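Local coordinates for conserved protein (Methanothermobacter thermautotrophicus, PDB 1T57), which is of unknown function but binds flavin mononucleotide and magnesium ions, and probably shares the pyruvate kinase alpha/beta domain fold, at residues L40-E45 and V200-R205; G62-R67 and W176-A181. All coordinates share one frame; numbering follows the deposited sequence.

Contact 1: residues L40-E45 and V200-R205; sequences LELVGE and VIAMPR. With MG (magnesium ion), chain D.
The backbone N of Ile201 probably donates a hydrogen bond to Ala181 O on the neighbouring antiparallel strand 180-185. Ala202 O is probably bonded to Ala181 N in the same way. These bonds tie segment 200-205 into the mixed sheet of an alpha/beta domain, and helix 36-50 packs on that sheet. Segment 40-45 of the helix meets strand 196-204 where that strand turns a corner at Ile201. No hydrogen bond joins the two segments, and the touching side chains are all buried and apolar. The closest meeting is between Leu42 CB and Ile201 CG2, 3.6 Å apart. The Ile201 methyl CG2 is anti to its own backbone N (CG1 has chi1 -57°), and this brings it up against the root of the leucine side chain. The same methyl is 4.0 Å from Leu42 C and 4.3 Å from Val43 N, so it also packs against the helix backbone. Leu42 CG is anti to the carbonyl carbon and beside the backbone N (chi1 -70°). From there CD1 reaches past Ile201 and meets Ala202 CB at 4.1 Å, methyl to methyl. One leucine therefore spans two consecutive residues of segment 200-205. Val43 adds a smaller patch and also packs on Ala181 and on Leu68 of helix 63-69. Leu42 also touches Cys26 of strand 22-28, so the helix residue bridges two strands of the sheet. Both ends of segment 200-205 reach the second subunit: Val200 packs on Met203 of that subunit, and Arg205 forms salt bridges with Glu167 and Glu199 of the same subunit. Just before that arginine, Pro204 O binds the magnesium ion at 2.6 Å, and Val142 O binds the same ion.

Contact 2: residues G62-R67 and W176-A181; sequences GETALR and WGADTA. With FMN (flavin mononucleotide), chain E.
Gly177 meets the start of helix 63-69, with its CA 3.6 Å from Thr64 OG1. Its N donates a hydrogen bond to phosphate oxygen O2P of the flavin mononucleotide, at 2.8 Å. Its carbonyl O faces the ribityl chain of the cofactor. Thr64 approaches that chain too: its OG1 makes a weak hydrogen bond to O4', 3.5 Å away. The next residue, Ala178, turns its methyl to the helix, and CB lies 4.1 Å from Thr64 CG2. The threonine thus splits its two branches. OG1 sits beside the backbone N (chi1 -35°) and faces the ligand, while CG2 is anti to the backbone N and packs on the alanine. Asp179 and Thr180 then both face Gly172 in a classic beta bulge. Thr180 begins strand 180-185 and Ala181 continues it. At another oxygen of the phosphate, Gly62 N donates to O1P at 3.3 Å. Gly62 is the N-cap of helix 63-69, so the helix start would probably help to stabilise the negative charge. A glycine-containing loop at a helix N terminus, closed by a second loop, forms the phosphate end of this flavin mononucleotide site.

From the N terminus, the chain passes strand 22-28 and enters helix 36-50, which holds the first half of contact 1. Strand 54-58 follows, and then helix 63-69 opens contact 2. After 108 further residues, segment 176-181 closes the inner loop of contact 2. The chain continues through strand 180-185 into strand 196-204, where segment 200-205 closes the outer loop of contact 1. Contact 2 is therefore nested inside contact 1. The centres of the two contacts lie about 12 Å apart. They meet in the sheet, where the second segments of both reach neighbouring antiparallel strands. Together they tie helices 36-50 and 63-69 to this part of the sheet.

Contact 1: residues L40-E45 and V200-R205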
loop_
_atom_site.group_PDB
_atom_site.type_symbol
_atom_site.label_atom_id
_atom_site.label_comp_id
_atom_site.label_asym_id
_atom_site.label_seq_id
_atom_site.Cartn_x
_atom_site.Cartn_y
_atom_site.Cartn_z
ATOM N N LEU A 40 6.315 -38.249 -2.503
ATOM C CA LEU A 40 5.999 -38.750 -3.836
ATOM C C LEU A 40 5.133 -40.005 -3.720
ATOM O O LEU A 40 4.245 -40.243 -4.543
ATOM C CB LEU A 40 7.278 -39.063 -4.605
ATOM C CG LEU A 40 7.999 -37.797 -5.052
ATOM C CD1 LEU A 40 9.456 -38.087 -5.277
ATOM C CD2 LEU A 40 7.349 -37.275 -6.306
ATOM N N GLU A 41 5.371 -40.796 -2.677
ATOM C CA GLU A 41 4.585 -42.014 -2.490
ATOM C C GLU A 41 3.173 -41.662 -2.055
ATOM O O GLU A 41 2.181 -42.194 -2.576
ATOM C CB GLU A 41 5.209 -42.931 -1.432
ATOM C CG GLU A 41 6.673 -43.228 -1.640
ATOM C CD GLU A 41 7.116 -44.481 -0.917
ATOM O OE1 GLU A 41 6.664 -44.698 0.234
ATOM O OE2 GLU A 41 7.919 -45.240 -1.507
ATOM N N LEU A 42 3.087 -40.751 -1.096
ATOM C CA LEU A 42 1.804 -40.354 -0.595
ATOM C C LEU A 42 0.933 -39.753 -1.675
ATOM O O LEU A 42 -0.264 -40.042 -1.710
ATOM C CB LEU A 42 1.981 -39.420 0.582
ATOM C CG LEU A 42 2.528 -40.162 1.807
ATOM C CD1 LEU A 42 2.711 -39.191 2.947
ATOM C CD2 LEU A 42 1.579 -41.258 2.219
ATOM N N VAL A 43 1.504 -38.955 -2.584
ATOM C CA VAL A 43 0.665 -38.376 -3.638
ATOM C C VAL A 43 0.104 -39.470 -4.527
ATOM O O VAL A 43 -1.064 -39.405 -4.928
ATOM C CB VAL A 43 1.396 -37.346 -4.584
ATOM C CG1 VAL A 43 2.201 -36.358 -3.780
ATOM C CG2 VAL A 43 2.235 -38.068 -5.621
ATOM N N GLY A 44 0.946 -40.461 -4.838
ATOM C CA GLY A 44 0.524 -41.559 -5.687
ATOM C C GLY A 44 -0.769 -42.123 -5.148
ATOM O O GLY A 44 -1.788 -42.126 -5.836
ATOM N N GLU A 45 -0.724 -42.555 -3.887
ATOM C CA GLU A 45 -1.874 -43.151 -3.220
ATOM C C GLU A 45 -3.095 -42.252 -3.255
ATOM O O GLU A 45 -4.171 -42.676 -3.674
ATOM C CB GLU A 45 -1.505 -43.490 -1.770
ATOM C CG GLU A 45 -2.333 -44.592 -1.125
ATOM C CD GLU A 45 -1.887 -44.891 0.299
ATOM O OE1 GLU A 45 -2.033 -46.054 0.737
ATOM O OE2 GLU A 45 -1.392 -43.965 0.976
ATOM N N VAL A 200 -4.467 -31.759 2.781
ATOM C CA VAL A 200 -3.021 -31.651 2.950
ATOM C C VAL A 200 -2.495 -33.090 3.040
ATOM O O VAL A 200 -2.634 -33.747 4.070
ATOM C CB VAL A 200 -2.652 -30.873 4.228
ATOM C CG1 VAL A 200 -1.119 -30.716 4.328
ATOM C CG2 VAL A 200 -3.333 -29.522 4.223
ATOM N N ILE A 201 -1.912 -33.591 1.955
ATOM C CA ILE A 201 -1.388 -34.953 1.946
ATOM C C ILE A 201 -0.220 -35.094 2.918
ATOM O O ILE A 201 -0.118 -36.086 3.622
ATOM C CB ILE A 201 -0.927 -35.342 0.539
ATOM C CG1 ILE A 201 -2.100 -35.198 -0.433
ATOM C CG2 ILE A 201 -0.440 -36.755 0.532
ATOM C CD1 ILE A 201 -1.729 -34.988 -1.882
ATOM N N ALA A 202 0.659 -34.097 2.967
ATOM C CA ALA A 202 1.809 -34.141 3.878
ATOM C C ALA A 202 2.424 -32.746 4.060
ATOM O O ALA A 202 2.379 -31.934 3.153
ATOM C CB ALA A 202 2.844 -35.110 3.330
HETATM N N MSE A 203 3.004 -32.465 5.217
HETATM C CA MSE A 203 3.604 -31.154 5.438
HETATM C C MSE A 203 4.562 -31.153 6.609
HETATM O O MSE A 203 4.339 -31.842 7.592
HETATM C CB MSE A 203 2.523 -30.112 5.719
HETATM C CG MSE A 203 1.627 -30.483 6.877
HETATM SE SE MSE A 203 0.683 -29.029 7.778
HETATM C CE MSE A 203 -1.135 -29.618 7.406
ATOM N N PRO A 204 5.640 -30.365 6.528
ATOM C CA PRO A 204 6.572 -30.337 7.654
ATOM C C PRO A 204 5.851 -29.675 8.825
ATOM O O PRO A 204 5.322 -28.576 8.675
ATOM C CB PRO A 204 7.717 -29.455 7.151
ATOM C CG PRO A 204 7.478 -29.325 5.638
ATOM C CD PRO A 204 5.995 -29.349 5.526
ATOM N N ARG A 205 5.836 -30.349 9.969
ATOM C CA ARG A 205 5.207 -29.866 11.193
ATOM C C ARG A 205 5.777 -28.571 11.755
ATOM O O ARG A 205 5.052 -27.773 12.324
ATOM C CB ARG A 205 5.321 -30.938 12.259
ATOM C CG ARG A 205 4.620 -30.640 13.558
ATOM C CD ARG A 205 4.518 -31.960 14.334
ATOM N NE ARG A 205 3.457 -31.923 15.315
ATOM C CZ ARG A 205 3.409 -31.069 16.344
ATOM N NH1 ARG A 205 4.381 -30.181 16.531
ATOM N NH2 ARG A 205 2.369 -31.084 17.185
HETATM MG MG MG D . 4.589 -26.439 9.916
#

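Contact 2: residues G62-R67 and W176-A181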
loop_
_atom_site.group_PDB
_atom_site.type_symbol
_atom_site.label_atom_id
_atom_site.label_comp_id
_atom_site.label_asym_id
_atom_site.label_seq_id
_atom_site.Cartn_x
_atom_site.Cartn_y
_atom_site.Cartn_z
ATOM N N GLY A 62 14.859 -30.172 -11.733
ATOM C CA GLY A 62 14.071 -31.129 -12.495
ATOM C C GLY A 62 14.119 -32.507 -11.848
ATOM O O GLY A 62 13.300 -33.378 -12.145
ATOM N N GLU A 63 15.064 -32.713 -10.938
ATOM C CA GLU A 63 15.175 -34.018 -10.310
ATOM C C GLU A 63 13.803 -34.457 -9.805
ATOM O O GLU A 63 13.241 -35.419 -10.328
ATOM C CB GLU A 63 16.220 -33.983 -9.185
ATOM C CG GLU A 63 16.698 -35.351 -8.710
ATOM C CD GLU A 63 18.166 -35.349 -8.268
ATOM O OE1 GLU A 63 18.575 -34.458 -7.489
ATOM O OE2 GLU A 63 18.921 -36.248 -8.704
ATOM N N THR A 64 13.251 -33.721 -8.836
ATOM C CA THR A 64 11.941 -34.034 -8.251
ATOM C C THR A 64 10.877 -34.345 -9.294
ATOM O O THR A 64 10.084 -35.253 -9.125
ATOM C CB THR A 64 11.408 -32.887 -7.413
ATOM O OG1 THR A 64 12.496 -32.228 -6.757
ATOM C CG2 THR A 64 10.436 -33.427 -6.383
ATOM N N ALA A 65 10.860 -33.569 -10.369
ATOM C CA ALA A 65 9.917 -33.789 -11.454
ATOM C C ALA A 65 10.142 -35.203 -11.994
ATOM O O ALA A 65 9.183 -35.976 -12.137
ATOM C CB ALA A 65 10.147 -32.762 -12.555
ATOM N N LEU A 66 11.410 -35.535 -12.275
ATOM C CA LEU A 66 11.781 -36.853 -12.803
ATOM C C LEU A 66 11.200 -37.981 -11.978
ATOM O O LEU A 66 10.451 -38.811 -12.492
ATOM C CB LEU A 66 13.294 -37.014 -12.851
ATOM C CG LEU A 66 14.028 -36.264 -13.959
ATOM C CD1 LEU A 66 15.529 -36.428 -13.763
ATOM C CD2 LEU A 66 13.575 -36.787 -15.313
ATOM N N ARG A 67 11.526 -37.998 -10.691
ATOM C CA ARG A 67 11.016 -39.027 -9.798
ATOM C C ARG A 67 9.503 -39.169 -9.900
ATOM O O ARG A 67 8.984 -40.237 -10.238
ATOM C CB ARG A 67 11.418 -38.703 -8.360
ATOM C CG ARG A 67 12.908 -38.573 -8.186
ATOM C CD ARG A 67 13.611 -39.723 -8.908
ATOM N NE ARG A 67 14.885 -39.292 -9.476
ATOM C CZ ARG A 67 15.246 -39.508 -10.738
ATOM N NH1 ARG A 67 14.429 -40.156 -11.564
ATOM N NH2 ARG A 67 16.414 -39.062 -11.176
ATOM N N TRP A 176 15.209 -27.662 -1.592
ATOM C CA TRP A 176 15.545 -28.836 -2.392
ATOM C C TRP A 176 14.496 -29.922 -2.235
ATOM O O TRP A 176 13.976 -30.137 -1.134
ATOM C CB TRP A 176 16.923 -29.368 -1.968
ATOM C CG TRP A 176 18.007 -28.378 -2.226
ATOM C CD1 TRP A 176 18.493 -28.010 -3.443
ATOM C CD2 TRP A 176 18.632 -27.515 -1.266
ATOM N NE1 TRP A 176 19.372 -26.958 -3.310
ATOM C CE2 TRP A 176 19.479 -26.633 -1.985
ATOM C CE3 TRP A 176 18.559 -27.400 0.131
ATOM C CZ2 TRP A 176 20.243 -25.636 -1.349
ATOM C CZ3 TRP A 176 19.319 -26.411 0.763
ATOM C CH2 TRP A 176 20.150 -25.544 0.019
ATOM N N GLY A 177 14.184 -30.601 -3.336
ATOM C CA GLY A 177 13.218 -31.695 -3.296
ATOM C C GLY A 177 11.823 -31.332 -2.830
ATOM O O GLY A 177 11.359 -30.235 -3.085
ATOM N N ALA A 178 11.151 -32.233 -2.119
ATOM C CA ALA A 178 9.798 -31.937 -1.672
ATOM C C ALA A 178 9.400 -32.397 -0.251
ATOM O O ALA A 178 9.874 -33.419 0.257
ATOM C CB ALA A 178 8.809 -32.477 -2.713
ATOM N N ASP A 179 8.532 -31.619 0.393
ATOM C CA ASP A 179 8.057 -31.947 1.737
ATOM C C ASP A 179 6.602 -31.500 1.968
ATOM O O ASP A 179 6.048 -31.661 3.053
ATOM C CB ASP A 179 8.997 -31.352 2.800
ATOM C CG ASP A 179 9.114 -29.847 2.716
ATOM O OD1 ASP A 179 10.010 -29.281 3.379
ATOM O OD2 ASP A 179 8.318 -29.223 1.990
ATOM N N THR A 180 5.979 -30.951 0.930
ATOM C CA THR A 180 4.597 -30.515 1.033
ATOM C C THR A 180 3.815 -30.848 -0.212
ATOM O O THR A 180 4.265 -30.601 -1.326
ATOM C CB THR A 180 4.473 -29.015 1.223
ATOM O OG1 THR A 180 5.242 -28.604 2.351
ATOM C CG2 THR A 180 3.020 -28.661 1.441
ATOM N N ALA A 181 2.633 -31.411 -0.043
ATOM C CA ALA A 181 1.812 -31.746 -1.203
ATOM C C ALA A 181 0.409 -31.419 -0.797
ATOM O O ALA A 181 -0.016 -31.777 0.293
ATOM C CB ALA A 181 1.934 -33.218 -1.555
HETATM N N1 FMN E . 11.579 -23.427 -2.054
HETATM C C2 FMN E . 11.459 -22.786 -0.827
HETATM O O2 FMN E . 11.867 -23.317 0.188
HETATM N N3 FMN E . 10.753 -21.627 -0.653
HETATM C C4 FMN E . 10.293 -20.937 -1.745
HETATM O O4 FMN E . 9.558 -19.957 -1.569
HETATM C C4A FMN E . 10.372 -21.569 -2.988
HETATM N N5 FMN E . 9.874 -20.939 -4.106
HETATM C C5A FMN E . 9.704 -21.682 -5.251
HETATM C C6 FMN E . 9.184 -21.035 -6.359
HETATM C C7 FMN E . 9.103 -21.669 -7.567
HETATM C C7M FMN E . 8.593 -20.858 -8.714
HETATM C C8 FMN E . 9.952 -22.743 -7.803
HETATM C C8M FMN E . 10.003 -23.407 -9.167
HETATM C C9 FMN E . 10.515 -23.393 -6.705
HETATM C C9A FMN E . 10.318 -22.930 -5.401
HETATM N N10 FMN E . 11.076 -23.446 -4.340
HETATM C C10 FMN E . 10.953 -22.845 -3.112
HETATM C "C1'" FMN E . 11.806 -24.769 -4.423
HETATM C "C2'" FMN E . 10.803 -25.888 -4.394
HETATM O "O2'" FMN E . 9.958 -25.703 -3.252
HETATM C "C3'" FMN E . 11.488 -27.228 -4.251
HETATM O "O3'" FMN E . 12.313 -27.246 -3.125
HETATM C "C4'" FMN E . 12.097 -27.936 -5.473
HETATM O "O4'" FMN E . 12.387 -29.229 -4.995
HETATM C "C5'" FMN E . 13.446 -27.626 -6.085
HETATM O "O5'" FMN E . 13.609 -28.700 -6.984
HETATM P P FMN E . 14.851 -29.711 -7.144
HETATM O O1P FMN E . 14.659 -30.403 -8.449
HETATM O O2P FMN E . 14.934 -30.752 -6.011
HETATM O O3P FMN E . 16.114 -28.840 -7.177
#